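Mandelate racemase/muconate lactonizing protein (Paenibacillus sp., PDB 3V5C) probably catalyses the magnesium-dependent dehydration of galacturonate, as a member of the enolase superfamily. Local coordinates at residues S60-T65 with Y91-E96; F167-G172 with A189-I194; H311-A316 with E336-T341. The protein carries 1 engineered substitution. One frame throughout, in Å; residues are numbered along the deposited sequence. Where two conformers were deposited one is given.

Contact 1 (S60-T65 with Y91-E96)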
# COMPACT_ATOMS: atom_id res chain seq x y z
N SER A 60 -10.84 2.69 7.16
CA SER A 60 -10.98 1.34 6.59
C SER A 60 -11.44 0.36 7.67
O SER A 60 -11.04 0.45 8.82
CB SER A 60 -9.63 0.89 6.03
OG SER A 60 -9.63 -0.51 5.75
N SER A 61 -12.32 -0.56 7.29
CA SER A 61 -12.73 -1.63 8.20
C SER A 61 -12.99 -2.87 7.38
O SER A 61 -13.74 -2.81 6.40
CB SER A 61 -13.99 -1.22 8.97
OG SER A 61 -14.47 -2.32 9.74
N ILE A 62 -12.36 -3.99 7.75
CA ILE A 62 -12.66 -5.27 7.10
C ILE A 62 -12.95 -6.33 8.14
O ILE A 62 -12.57 -6.19 9.31
CB ILE A 62 -11.53 -5.72 6.14
CG1 ILE A 62 -10.25 -6.04 6.91
CG2 ILE A 62 -11.30 -4.64 5.05
CD1 ILE A 62 -9.20 -6.81 6.08
N HIS A 63 -13.64 -7.39 7.72
CA HIS A 63 -13.93 -8.53 8.58
C HIS A 63 -14.78 -8.15 9.79
O HIS A 63 -14.61 -8.72 10.86
CB HIS A 63 -12.63 -9.17 9.07
CG HIS A 63 -11.82 -9.81 7.99
ND1 HIS A 63 -12.06 -9.59 6.65
CD2 HIS A 63 -10.78 -10.68 8.05
CE1 HIS A 63 -11.20 -10.29 5.93
NE2 HIS A 63 -10.41 -10.96 6.75
N MET A 64 -15.65 -7.16 9.63
CA MET A 64 -16.53 -6.77 10.74
C MET A 64 -17.98 -6.99 10.36
O MET A 64 -18.44 -6.49 9.34
CB MET A 64 -16.34 -5.30 11.11
CG MET A 64 -17.19 -4.86 12.28
SD MET A 64 -16.67 -3.29 13.01
CE MET A 64 -16.99 -2.14 11.67
N THR A 65 -18.71 -7.73 11.19
CA THR A 65 -20.15 -7.89 11.02
C THR A 65 -20.88 -7.05 12.07
O THR A 65 -20.28 -6.65 13.06
CB THR A 65 -20.58 -9.35 11.20
OG1 THR A 65 -20.24 -9.78 12.52
CG2 THR A 65 -19.85 -10.22 10.18
N TYR A 91 -9.06 -6.59 17.46
CA TYR A 91 -9.76 -5.38 17.01
C TYR A 91 -9.13 -4.71 15.79
O TYR A 91 -9.66 -3.73 15.26
CB TYR A 91 -9.80 -4.32 18.13
CG TYR A 91 -10.45 -4.78 19.41
CD1 TYR A 91 -11.83 -4.91 19.49
CD2 TYR A 91 -9.70 -5.06 20.53
CE1 TYR A 91 -12.44 -5.32 20.67
CE2 TYR A 91 -10.30 -5.47 21.71
CZ TYR A 91 -11.67 -5.60 21.77
OH TYR A 91 -12.29 -6.01 22.94
N ARG A 92 -7.99 -5.23 15.35
CA ARG A 92 -7.16 -4.51 14.38
C ARG A 92 -7.82 -4.31 13.02
O ARG A 92 -8.01 -3.17 12.59
CB ARG A 92 -5.82 -5.20 14.21
CG ARG A 92 -4.96 -5.09 15.45
CD ARG A 92 -3.64 -5.83 15.32
NE ARG A 92 -2.87 -5.67 16.55
CZ ARG A 92 -1.59 -5.99 16.68
NH1 ARG A 92 -0.93 -6.53 15.66
NH2 ARG A 92 -0.98 -5.80 17.85
N LEU A 93 -8.17 -5.40 12.35
CA LEU A 93 -8.71 -5.30 10.99
C LEU A 93 -10.03 -4.51 10.97
O LEU A 93 -10.31 -3.78 10.01
CB LEU A 93 -8.92 -6.67 10.38
CG LEU A 93 -7.69 -7.59 10.34
CD1 LEU A 93 -8.07 -8.97 9.82
CD2 LEU A 93 -6.54 -6.94 9.53
N GLN A 94 -10.82 -4.67 12.02
CA GLN A 94 -12.15 -4.10 12.09
C GLN A 94 -12.13 -2.63 12.48
O GLN A 94 -12.90 -1.83 11.95
CB GLN A 94 -12.98 -4.85 13.12
CG GLN A 94 -13.26 -6.31 12.76
CD GLN A 94 -12.15 -7.27 13.17
OE1 GLN A 94 -11.14 -6.87 13.78
NE2 GLN A 94 -12.31 -8.53 12.81
N LEU A 95 -11.23 -2.26 13.39
CA LEU A 95 -11.33 -0.94 14.00
C LEU A 95 -10.06 -0.10 14.15
O LEU A 95 -10.14 1.04 14.61
CB LEU A 95 -12.01 -1.06 15.39
CG LEU A 95 -13.46 -1.50 15.45
CD1 LEU A 95 -13.87 -1.62 16.94
CD2 LEU A 95 -14.35 -0.52 14.71
N GLU A 96 -8.91 -0.61 13.75
CA GLU A 96 -7.68 0.15 14.02
C GLU A 96 -7.74 1.51 13.33
O GLU A 96 -7.29 2.52 13.87
CB GLU A 96 -6.41 -0.59 13.60
CG GLU A 96 -6.25 -0.83 12.11
CD GLU A 96 -5.04 -1.69 11.82
OE1 GLU A 96 -4.93 -2.15 10.68
OE2 GLU A 96 -4.20 -1.90 12.73
O HOH W 1 -9.57 -0.74 10.83
O HOH W 2 -9.20 -2.15 7.82
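Leu93 CD1 comes obliquely to the imidazole of His63, 3.7 Å from its CD2, while the neighbouring Ile62 lays CD1 over one face of that ring, displaced toward the rim. The second flat group, the Gln94 amide, receives His63 O close to its own plane. Together they dock the loop that follows strand 55-60 onto the first turn of helix 92-107, a join within the part of the enolase fold that packs its N-terminal antiparallel sheet against helices. Gln94 reaches the loop because its chain bends about the CB-CG bond (chi2 85°), bringing NE2 to 3.0 Å from His63 O, though the donor stands above the plane of that carbonyl. Met64 crosses the same chain, its CB on Gln94 CG, and turns SD toward Leu95 CD2. Two helix carbonyls also accept bonds from the loop. Gln94 O takes the Ser61 hydroxyl in the carbonyl plane, on a lone pair, at 2.8 Å from OG. Leu93 O takes Ile62 N in an almost straight bond (177°, 3.1 Å), the donor lying well above the carbonyl plane. Water 2 donates to the same Leu93 O at 2.9 Å and lies 2.7 Å from Ser60 OG.

Contact 2 (F167-G172 with A189-I194)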
# COMPACT_ATOMS: atom_id res chain seq x y z
N PHE A 167 8.17 4.59 -10.86
CA PHE A 167 7.15 3.81 -11.55
C PHE A 167 7.31 2.32 -11.35
O PHE A 167 8.42 1.80 -11.47
CB PHE A 167 7.17 4.13 -13.05
CG PHE A 167 6.93 5.58 -13.36
CD1 PHE A 167 8.00 6.47 -13.43
CD2 PHE A 167 5.64 6.06 -13.55
CE1 PHE A 167 7.77 7.85 -13.70
CE2 PHE A 167 5.40 7.42 -13.82
CZ PHE A 167 6.47 8.31 -13.89
N LYS A 168 6.20 1.64 -11.07
CA LYS A 168 6.22 0.18 -11.00
C LYS A 168 5.49 -0.36 -12.21
O LYS A 168 4.32 -0.06 -12.44
CB LYS A 168 5.58 -0.36 -9.71
CG LYS A 168 5.80 -1.87 -9.58
CD LYS A 168 5.54 -2.36 -8.16
CE LYS A 168 4.04 -2.52 -7.89
NZ LYS A 168 3.84 -3.05 -6.46
N ILE A 169 6.21 -1.17 -12.97
CA ILE A 169 5.73 -1.67 -14.23
C ILE A 169 5.34 -3.13 -14.10
O ILE A 169 6.13 -3.94 -13.64
CB ILE A 169 6.84 -1.54 -15.28
CG1 ILE A 169 7.30 -0.08 -15.38
CG2 ILE A 169 6.34 -2.07 -16.63
CD1 ILE A 169 8.69 0.09 -15.96
N LYS A 170 4.11 -3.47 -14.46
CA LYS A 170 3.71 -4.86 -14.48
C LYS A 170 4.44 -5.58 -15.60
O LYS A 170 4.50 -5.07 -16.73
CB LYS A 170 2.20 -5.00 -14.64
CG LYS A 170 1.39 -4.49 -13.44
CD LYS A 170 1.53 -5.47 -12.28
CE LYS A 170 0.68 -5.05 -11.09
NZ LYS A 170 1.46 -4.17 -10.19
N VAL A 171 5.00 -6.74 -15.29
CA VAL A 171 5.58 -7.61 -16.31
C VAL A 171 5.02 -9.03 -16.12
O VAL A 171 4.17 -9.26 -15.26
CB VAL A 171 7.13 -7.57 -16.29
CG1 VAL A 171 7.63 -6.15 -16.52
CG2 VAL A 171 7.67 -8.12 -14.94
N GLY A 172 5.47 -9.97 -16.94
CA GLY A 172 4.88 -11.30 -16.94
C GLY A 172 3.85 -11.56 -18.03
O GLY A 172 3.03 -12.49 -17.92
N ALA A 189 10.92 -4.61 -23.61
CA ALA A 189 10.79 -3.40 -24.42
C ALA A 189 10.02 -2.33 -23.66
O ALA A 189 10.37 -1.15 -23.72
CB ALA A 189 10.08 -3.72 -25.72
N ILE A 190 8.95 -2.73 -22.99
CA ILE A 190 8.16 -1.78 -22.21
C ILE A 190 8.96 -1.18 -21.06
O ILE A 190 8.93 0.02 -20.81
CB ILE A 190 6.85 -2.43 -21.71
CG1 ILE A 190 5.90 -2.65 -22.90
CG2 ILE A 190 6.19 -1.56 -20.63
CD1 ILE A 190 4.67 -3.48 -22.59
N VAL A 191 9.66 -2.03 -20.32
CA VAL A 191 10.47 -1.53 -19.23
C VAL A 191 11.52 -0.54 -19.73
O VAL A 191 11.68 0.52 -19.15
CB VAL A 191 11.10 -2.65 -18.44
CG1 VAL A 191 12.02 -2.06 -17.37
CG2 VAL A 191 10.00 -3.51 -17.80
N ARG A 192 12.21 -0.88 -20.81
CA ARG A 192 13.16 0.05 -21.40
C ARG A 192 12.49 1.38 -21.74
O ARG A 192 13.02 2.44 -21.43
CB ARG A 192 13.74 -0.53 -22.70
CG ARG A 192 14.62 -1.73 -22.54
CD ARG A 192 15.35 -2.02 -23.86
NE ARG A 192 16.36 -3.05 -23.70
CZ ARG A 192 17.51 -2.86 -23.06
NH1 ARG A 192 17.78 -1.68 -22.53
NH2 ARG A 192 18.38 -3.85 -22.95
N GLY A 193 11.33 1.29 -22.39
CA GLY A 193 10.62 2.48 -22.82
C GLY A 193 10.27 3.40 -21.67
O GLY A 193 10.43 4.61 -21.74
N ILE A 194 9.77 2.82 -20.58
CA ILE A 194 9.41 3.65 -19.43
C ILE A 194 10.64 4.26 -18.75
O ILE A 194 10.60 5.41 -18.34
CB ILE A 194 8.53 2.86 -18.46
CG1 ILE A 194 7.17 2.63 -19.13
CG2 ILE A 194 8.36 3.63 -17.14
CD1 ILE A 194 6.37 1.49 -18.57
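Ile169 drives its CD1 against the branch of Ile194, 3.7 Å from CB and 3.7 Å from CG2, the two side chains meeting tip to tip between strand 167-170 and helix 180-198. The pair belongs to a beta-alpha-beta unit of the TIM-type barrel, completed by strand 204-207, and the short segments run nearly antiparallel (163°), their axes 9.4 Å apart. CG1 of Ile169 lies beside its backbone N (chi1 -57°), which directs CD1 to Ile194 and leaves the CG2 branch to face the preceding helical turn. There the Ile169 and Ile190 side chains cross obliquely, CG2 to CG2 at 4.0 Å, and Ile169 CG2 comes almost as near to Val191 CG2. That valine methyl in turn meets Val171 CG1 at 3.8 Å, the two side chains crossing at about a right angle, while at the other end of the strand Phe167 CB brushes Ile194 CG2 at 4.3 Å. An alanine in place of Ile169 keeps neither CD1 nor CG2, and would probably deprive Ile194, Ile190 and Val191 of their shared strand partner, opening a gap between strand and helix. The alternate residues Lys168 and Lys170 point away from the helix and form salt bridges with Glu233 and Asp207, respectively. One strand thus presents charge on one side and hydrocarbon on the other. Since the contact with the helix is made almost wholly by apolar side chains, mostly branched aliphatic ones, its stability probably comes from burial and the fit of methyl groups rather than from directed polar bonds.

Contact 3 (H311-A316 with E336-T341)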
# COMPACT_ATOMS: atom_id res chain seq x y z
N HIS A 311 2.21 -3.15 0.70
CA HIS A 311 1.40 -3.24 -0.50
C HIS A 311 0.10 -2.46 -0.33
O HIS A 311 -0.53 -2.44 0.74
CB HIS A 311 1.10 -4.72 -0.81
CG HIS A 311 0.09 -4.91 -1.90
ND1 HIS A 311 -1.26 -4.92 -1.67
CD2 HIS A 311 0.25 -5.10 -3.23
CE1 HIS A 311 -1.90 -5.12 -2.81
NE2 HIS A 311 -1.01 -5.23 -3.77
N CYS A 312 -0.31 -1.80 -1.40
CA CYS A 312 -1.62 -1.20 -1.41
C CYS A 312 -2.10 -1.20 -2.84
O CYS A 312 -1.52 -0.55 -3.70
CB CYS A 312 -1.58 0.23 -0.87
SG CYS A 312 -3.24 0.93 -0.81
N TYR A 313 -3.16 -1.95 -3.08
CA TYR A 313 -3.85 -1.93 -4.35
C TYR A 313 -5.23 -2.48 -4.11
O TYR A 313 -5.38 -3.47 -3.39
CB TYR A 313 -3.13 -2.72 -5.44
CG TYR A 313 -3.64 -2.32 -6.82
CD1 TYR A 313 -3.15 -1.19 -7.46
CD2 TYR A 313 -4.66 -3.04 -7.44
CE1 TYR A 313 -3.62 -0.82 -8.72
CE2 TYR A 313 -5.15 -2.67 -8.69
CZ TYR A 313 -4.63 -1.56 -9.32
OH TYR A 313 -5.10 -1.17 -10.56
N GLY A 314 -6.22 -1.85 -4.71
CA GLY A 314 -7.61 -2.25 -4.53
C GLY A 314 -8.28 -1.51 -3.40
O GLY A 314 -9.48 -1.66 -3.19
N ASN A 315 -7.52 -0.69 -2.69
CA ASN A 315 -8.10 0.08 -1.60
C ASN A 315 -7.45 1.45 -1.48
O ASN A 315 -6.30 1.59 -1.00
CB ASN A 315 -7.99 -0.71 -0.28
CG ASN A 315 -8.77 -0.07 0.84
OD1 ASN A 315 -8.86 1.17 0.94
ND2 ASN A 315 -9.33 -0.91 1.72
N ALA A 316 -8.16 2.47 -1.94
CA ALA A 316 -7.62 3.81 -1.98
C ALA A 316 -7.21 4.29 -0.60
O ALA A 316 -6.22 5.00 -0.45
CB ALA A 316 -8.60 4.79 -2.61
N GLU A 336 2.70 3.12 -2.18
CA GLU A 336 2.24 2.60 -3.47
C GLU A 336 0.99 3.38 -3.89
O GLU A 336 -0.07 3.24 -3.28
CB GLU A 336 1.93 1.09 -3.35
CG GLU A 336 1.46 0.48 -4.64
CD GLU A 336 1.48 -1.04 -4.66
OE1 GLU A 336 1.63 -1.67 -3.59
OE2 GLU A 336 1.32 -1.60 -5.77
N TYR A 337 1.12 4.21 -4.94
CA TYR A 337 0.09 5.20 -5.29
C TYR A 337 -0.72 4.85 -6.54
O TYR A 337 -0.14 4.61 -7.61
CB TYR A 337 0.70 6.59 -5.45
CG TYR A 337 -0.33 7.67 -5.57
CD1 TYR A 337 -0.81 8.08 -6.81
CD2 TYR A 337 -0.88 8.26 -4.43
CE1 TYR A 337 -1.77 9.06 -6.92
CE2 TYR A 337 -1.84 9.25 -4.53
CZ TYR A 337 -2.29 9.64 -5.78
OH TYR A 337 -3.25 10.62 -5.90
N ASP A 338 -2.04 4.83 -6.37
CA ASP A 338 -3.02 4.69 -7.45
C ASP A 338 -3.90 5.95 -7.36
O ASP A 338 -4.37 6.30 -6.28
CB ASP A 338 -3.86 3.43 -7.20
CG ASP A 338 -4.53 2.88 -8.45
OD1 ASP A 338 -4.19 3.30 -9.59
OD2 ASP A 338 -5.41 2.00 -8.28
N ASP A 339 -4.12 6.63 -8.49
CA ASP A 339 -4.89 7.87 -8.50
C ASP A 339 -6.39 7.55 -8.52
O ASP A 339 -6.94 7.17 -9.54
CB ASP A 339 -4.52 8.70 -9.72
CG ASP A 339 -5.16 10.08 -9.71
OD1 ASP A 339 -6.05 10.35 -8.88
OD2 ASP A 339 -4.76 10.91 -10.55
N ILE A 340 -7.03 7.70 -7.36
CA ILE A 340 -8.41 7.29 -7.19
C ILE A 340 -9.25 8.39 -6.58
O ILE A 340 -8.79 9.12 -5.71
CB ILE A 340 -8.50 6.05 -6.28
CG1 ILE A 340 -7.77 4.88 -6.94
CG2 ILE A 340 -9.96 5.66 -6.03
CD1 ILE A 340 -7.47 3.72 -5.99
N THR A 341 -10.50 8.49 -7.04
CA THR A 341 -11.43 9.42 -6.42
C THR A 341 -12.59 8.62 -5.86
O THR A 341 -13.35 8.02 -6.60
CB THR A 341 -11.92 10.49 -7.43
OG1 THR A 341 -10.81 11.33 -7.79
CG2 THR A 341 -12.99 11.36 -6.79
O HOH W 3 -2.31 1.92 -4.42
O HOH W 4 -4.08 1.20 -11.49
O HOH W 5 -6.03 0.71 -5.95
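The loop 311-316 and the strand-bounded segment 336-341 run in broadly the same sense, with CA of Cys312 5.8 Å from CA of Glu336 at one end and CA of Ala316 6.3 Å from CA of Ile340 at the other. The extended chain of Glu336, CG anti to its own backbone N, carries OE1 across to the amide of Cys312. Cys312 N donates to OE1 over 2.9 Å in a nearly straight bond (172°), arriving from above the carboxylate plane, while OE2 is engaged by Thr133. The His311 ring stands perpendicular to that carboxylate (90°), its CD2 3.7 Å from OE1; its ND1 is hydrogen-bonded to Asp285, consistent with the His-Asp dyad of mandelate racemase-type members of the enolase superfamily. Water 3 donates to the main-chain oxygens of Cys312 and Glu336, 2.7 Å from the former's O. Farther along, Asp338 lies obliquely beside the Tyr313 ring, with planes 24° apart and OD2 3.4 Å from CE1. Two waters tie this pair together. Water 4, in the ring plane at its edge, joins Tyr313 OH to Asp338 OD1; water 5, above one face near the rim, accepts from Gly314 N at 2.9 Å and donates to Asp338 OD2. The same OD2 forms a salt bridge with Arg26, so both carboxylate oxygens are engaged. Ala316 CB closes the far end, 3.7 Å from Ile340 CD1. The contact thus joins the end of barrel strand 335-337 to the loop entering helix 317-325, with strand 126-135 alongside Glu336 and Asp338, and strand 14-30 of the N-terminal sheet against Tyr313 and Ile340.

Overall arrangement
Contact 3 is the middle member of the three, its centre about 19 Å from those of both others, whereas contacts 1 and 2 lie on opposite sides of the chain's centre, their centres about 35 Å apart. Contacts 2 and 3 share the barrel sheet and are joined by a salt bridge of 3.0 Å between Lys168 NZ and Glu336 OE2. With contact 1 the link is looser: Ser60 OG packs 4.1 Å from Asn315 ND2, where the N-terminal part meets the barrel. The magnesium ion bound by Glu238 and Asp261 lies about 10 Å from the His311 side chain and about 13 Å from that of Val171, which places contact 3 nearer the metal than contact 2.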